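PDB 5GUF: CDP-archaeol synthase from Aeropyrum pernix K1, which catalyses the magnesium-dependent transfer of CMP from CTP to an archaeal diether lipid phosphate, giving CDP-archaeol and diphosphate within the membrane. Local coordinates for residues 44-49 against 107-112. Residues are numbered along the deposited sequence; the frame is centred on the assembly and turned at random.
Sequences VVLPDG and KRRLGI. With CTP (cytidine-5'-triphosphate), chain B.
Asp48 and Arg109 meet with their CA atoms 7.4 Å apart, where the type I turn from Leu46 to Gly49 comes up against the end of helix 84-109, which Gly111 closes with its positive phi in a Schellman motif. Arg109 bridges the gap side-on to the carboxylate: NE gives an almost straight bond of 2.7 Å to the syn lone pair of Asp48 OD2, and NH2 adds a weak one to OD1. The two planes lie 19° apart, nearly coplanar, which lets both nitrogens face the carboxylate, NE carrying most of the grip. Bends at chi2 (-71°) and chi3 (73°) fold the arginine chain over to reach it. Leu46 CD1 sits on one face of that guanidinium, 3.7 Å from CZ, while Leu52 O and Arg51 O take NH1 and NH2.

The next residue back, Arg108, works on the nucleotide side. Its NE and NH2 both grip Ile112 O, at 2.8 and 2.9 Å, and with this carbonyl in the guanidinium plane the group is held against rotation. From there NH1 runs straight to CTP O2G at 2.7 Å and NH2 reaches O1G, beside Lys107 NZ. A leucine in place of Arg108 would probably leave the gamma-phosphate short of two donors and Ile112 O without its clamp. Successive arginines thus look two ways, Arg109 tying down the 44-49 loop at the surface and Arg108 joining Lys107 in the basic triphosphate-binding site of this CDP-archaeol synthase.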
loop_
_atom_site.group_PDB
_atom_site.type_symbol
_atom_site.label_atom_id
_atom_site.label_comp_id
_atom_site.label_asym_id
_atom_site.label_seq_id
_atom_site.Cartn_x
_atom_site.Cartn_y
_atom_site.Cartn_z
ATOM N N VAL A 44 6.194 -3.781 -26.953
ATOM C CA VAL A 44 7.624 -3.627 -26.694
ATOM C C VAL A 44 8.055 -4.413 -25.459
ATOM O O VAL A 44 7.399 -4.380 -24.405
ATOM C CB VAL A 44 7.975 -2.141 -26.513
ATOM C CG1 VAL A 44 9.389 -2.004 -26.012
ATOM C CG2 VAL A 44 7.791 -1.374 -27.810
ATOM N N VAL A 45 9.185 -5.113 -25.586
ATOM C CA VAL A 45 9.840 -5.808 -24.485
ATOM C C VAL A 45 11.105 -5.041 -24.131
ATOM O O VAL A 45 11.824 -4.592 -25.026
ATOM C CB VAL A 45 10.169 -7.261 -24.871
ATOM C CG1 VAL A 45 11.035 -7.923 -23.799
ATOM C CG2 VAL A 45 8.874 -8.061 -25.139
ATOM N N LEU A 46 11.373 -4.881 -22.839
ATOM C CA LEU A 46 12.556 -4.169 -22.362
ATOM C C LEU A 46 13.741 -5.120 -22.211
ATOM O O LEU A 46 13.579 -6.337 -22.212
ATOM C CB LEU A 46 12.239 -3.494 -21.035
ATOM C CG LEU A 46 11.350 -2.258 -21.039
ATOM C CD1 LEU A 46 11.758 -1.332 -19.876
ATOM C CD2 LEU A 46 11.411 -1.540 -22.378
ATOM N N PRO A 47 14.964 -4.586 -22.062
ATOM C CA PRO A 47 16.147 -5.456 -21.888
ATOM C C PRO A 47 16.080 -6.422 -20.720
ATOM O O PRO A 47 16.894 -7.355 -20.679
ATOM C CB PRO A 47 17.288 -4.459 -21.684
ATOM C CG PRO A 47 16.849 -3.245 -22.397
ATOM C CD PRO A 47 15.357 -3.174 -22.228
ATOM N N ASP A 48 15.178 -6.231 -19.757
ATOM C CA ASP A 48 15.053 -7.196 -18.674
ATOM C C ASP A 48 14.208 -8.390 -19.068
ATOM O O ASP A 48 13.954 -9.253 -18.225
ATOM C CB ASP A 48 14.460 -6.544 -17.429
ATOM C CG ASP A 48 13.166 -5.805 -17.712
ATOM O OD1 ASP A 48 12.544 -6.053 -18.772
ATOM O OD2 ASP A 48 12.770 -4.979 -16.863
ATOM N N GLY A 49 13.764 -8.453 -20.322
ATOM C CA GLY A 49 12.960 -9.549 -20.822
ATOM C C GLY A 49 11.465 -9.400 -20.652
ATOM O O GLY A 49 10.721 -10.277 -21.107
ATOM N N LYS A 107 5.058 -3.546 -11.988
ATOM C CA LYS A 107 4.919 -4.999 -11.889
ATOM C C LYS A 107 5.801 -5.713 -12.905
ATOM O O LYS A 107 6.427 -6.735 -12.586
ATOM C CB LYS A 107 3.462 -5.425 -12.078
ATOM C CG LYS A 107 2.520 -5.014 -10.964
ATOM C CD LYS A 107 1.096 -5.318 -11.332
ATOM C CE LYS A 107 0.779 -6.782 -11.128
ATOM N NZ LYS A 107 -0.658 -7.043 -11.386
ATOM N N ARG A 108 5.854 -5.198 -14.137
ATOM C CA ARG A 108 6.679 -5.831 -15.160
ATOM C C ARG A 108 8.157 -5.768 -14.785
ATOM O O ARG A 108 8.872 -6.765 -14.911
ATOM C CB ARG A 108 6.442 -5.178 -16.531
ATOM C CG ARG A 108 5.022 -5.308 -17.125
ATOM C CD ARG A 108 4.502 -6.746 -17.272
ATOM N NE ARG A 108 3.804 -7.235 -16.080
ATOM C CZ ARG A 108 2.585 -6.850 -15.702
ATOM N NH1 ARG A 108 1.912 -5.955 -16.415
ATOM N NH2 ARG A 108 2.040 -7.353 -14.600
ATOM N N ARG A 109 8.631 -4.606 -14.325
ATOM C CA ARG A 109 10.034 -4.475 -13.941
ATOM C C ARG A 109 10.404 -5.421 -12.806
ATOM O O ARG A 109 11.579 -5.776 -12.654
ATOM C CB ARG A 109 10.353 -3.032 -13.535
ATOM C CG ARG A 109 10.025 -2.003 -14.598
ATOM C CD ARG A 109 10.966 -2.032 -15.808
ATOM N NE ARG A 109 10.779 -3.170 -16.722
ATOM C CZ ARG A 109 9.719 -3.371 -17.513
ATOM N NH1 ARG A 109 8.699 -2.522 -17.510
ATOM N NH2 ARG A 109 9.677 -4.440 -18.307
ATOM N N LEU A 110 9.429 -5.841 -12.003
ATOM C CA LEU A 110 9.680 -6.767 -10.909
ATOM C C LEU A 110 9.516 -8.224 -11.323
ATOM O O LEU A 110 9.584 -9.113 -10.462
ATOM C CB LEU A 110 8.742 -6.452 -9.748
ATOM C CG LEU A 110 8.968 -5.104 -9.082
ATOM C CD1 LEU A 110 7.868 -4.882 -8.075
ATOM C CD2 LEU A 110 10.332 -5.058 -8.411
ATOM N N GLY A 111 9.283 -8.487 -12.607
ATOM C CA GLY A 111 9.014 -9.831 -13.065
ATOM C C GLY A 111 7.649 -10.383 -12.728
ATOM O O GLY A 111 7.450 -11.597 -12.807
ATOM N N ILE A 112 6.685 -9.543 -12.374
ATOM C CA ILE A 112 5.331 -10.018 -12.108
ATOM C C ILE A 112 4.563 -10.070 -13.422
ATOM O O ILE A 112 4.333 -9.032 -14.052
ATOM C CB ILE A 112 4.617 -9.121 -11.095
ATOM C CG1 ILE A 112 5.395 -9.029 -9.769
ATOM C CG2 ILE A 112 3.269 -9.659 -10.836
ATOM C CD1 ILE A 112 4.848 -7.936 -8.810
HETATM N N1 CTP B . -7.606 -2.917 -19.302
HETATM C C2 CTP B . -7.369 -2.356 -20.555
HETATM N N3 CTP B . -6.695 -1.151 -20.692
HETATM C C4 CTP B . -6.299 -0.463 -19.554
HETATM C C5 CTP B . -6.576 -1.002 -18.291
HETATM C C6 CTP B . -7.072 -2.306 -18.186
HETATM O O2 CTP B . -7.760 -2.933 -21.567
HETATM N N4 CTP B . -5.662 0.698 -19.681
HETATM C "C1'" CTP B . -8.387 -4.188 -19.221
HETATM C "C2'" CTP B . -7.526 -5.377 -19.621
HETATM O "O2'" CTP B . -8.358 -6.354 -20.204
HETATM C "C3'" CTP B . -7.028 -5.895 -18.297
HETATM C "C4'" CTP B . -8.270 -5.699 -17.438
HETATM O "O4'" CTP B . -8.871 -4.496 -17.914
HETATM O "O3'" CTP B . -6.622 -7.234 -18.394
HETATM C "C5'" CTP B . -7.950 -5.660 -15.943
HETATM O "O5'" CTP B . -7.164 -4.535 -15.611
HETATM P PA CTP B . -5.815 -4.731 -14.766
HETATM O O1A CTP B . -6.162 -5.613 -13.587
HETATM O O2A CTP B . -5.211 -3.411 -14.329
HETATM O O3A CTP B . -4.819 -5.465 -15.801
HETATM P PB CTP B . -4.131 -6.901 -15.547
HETATM O O1B CTP B . -4.789 -7.912 -16.462
HETATM O O2B CTP B . -4.228 -7.370 -14.118
HETATM O O3B CTP B . -2.593 -6.618 -15.967
HETATM P PG CTP B . -1.475 -6.042 -14.941
HETATM O O1G CTP B . -0.729 -7.210 -14.349
HETATM O O2G CTP B . -0.602 -5.132 -15.746
HETATM O O3G CTP B . -2.104 -5.250 -13.830
HETATM O O HOH W 1 13.647 -5.028 -13.939
#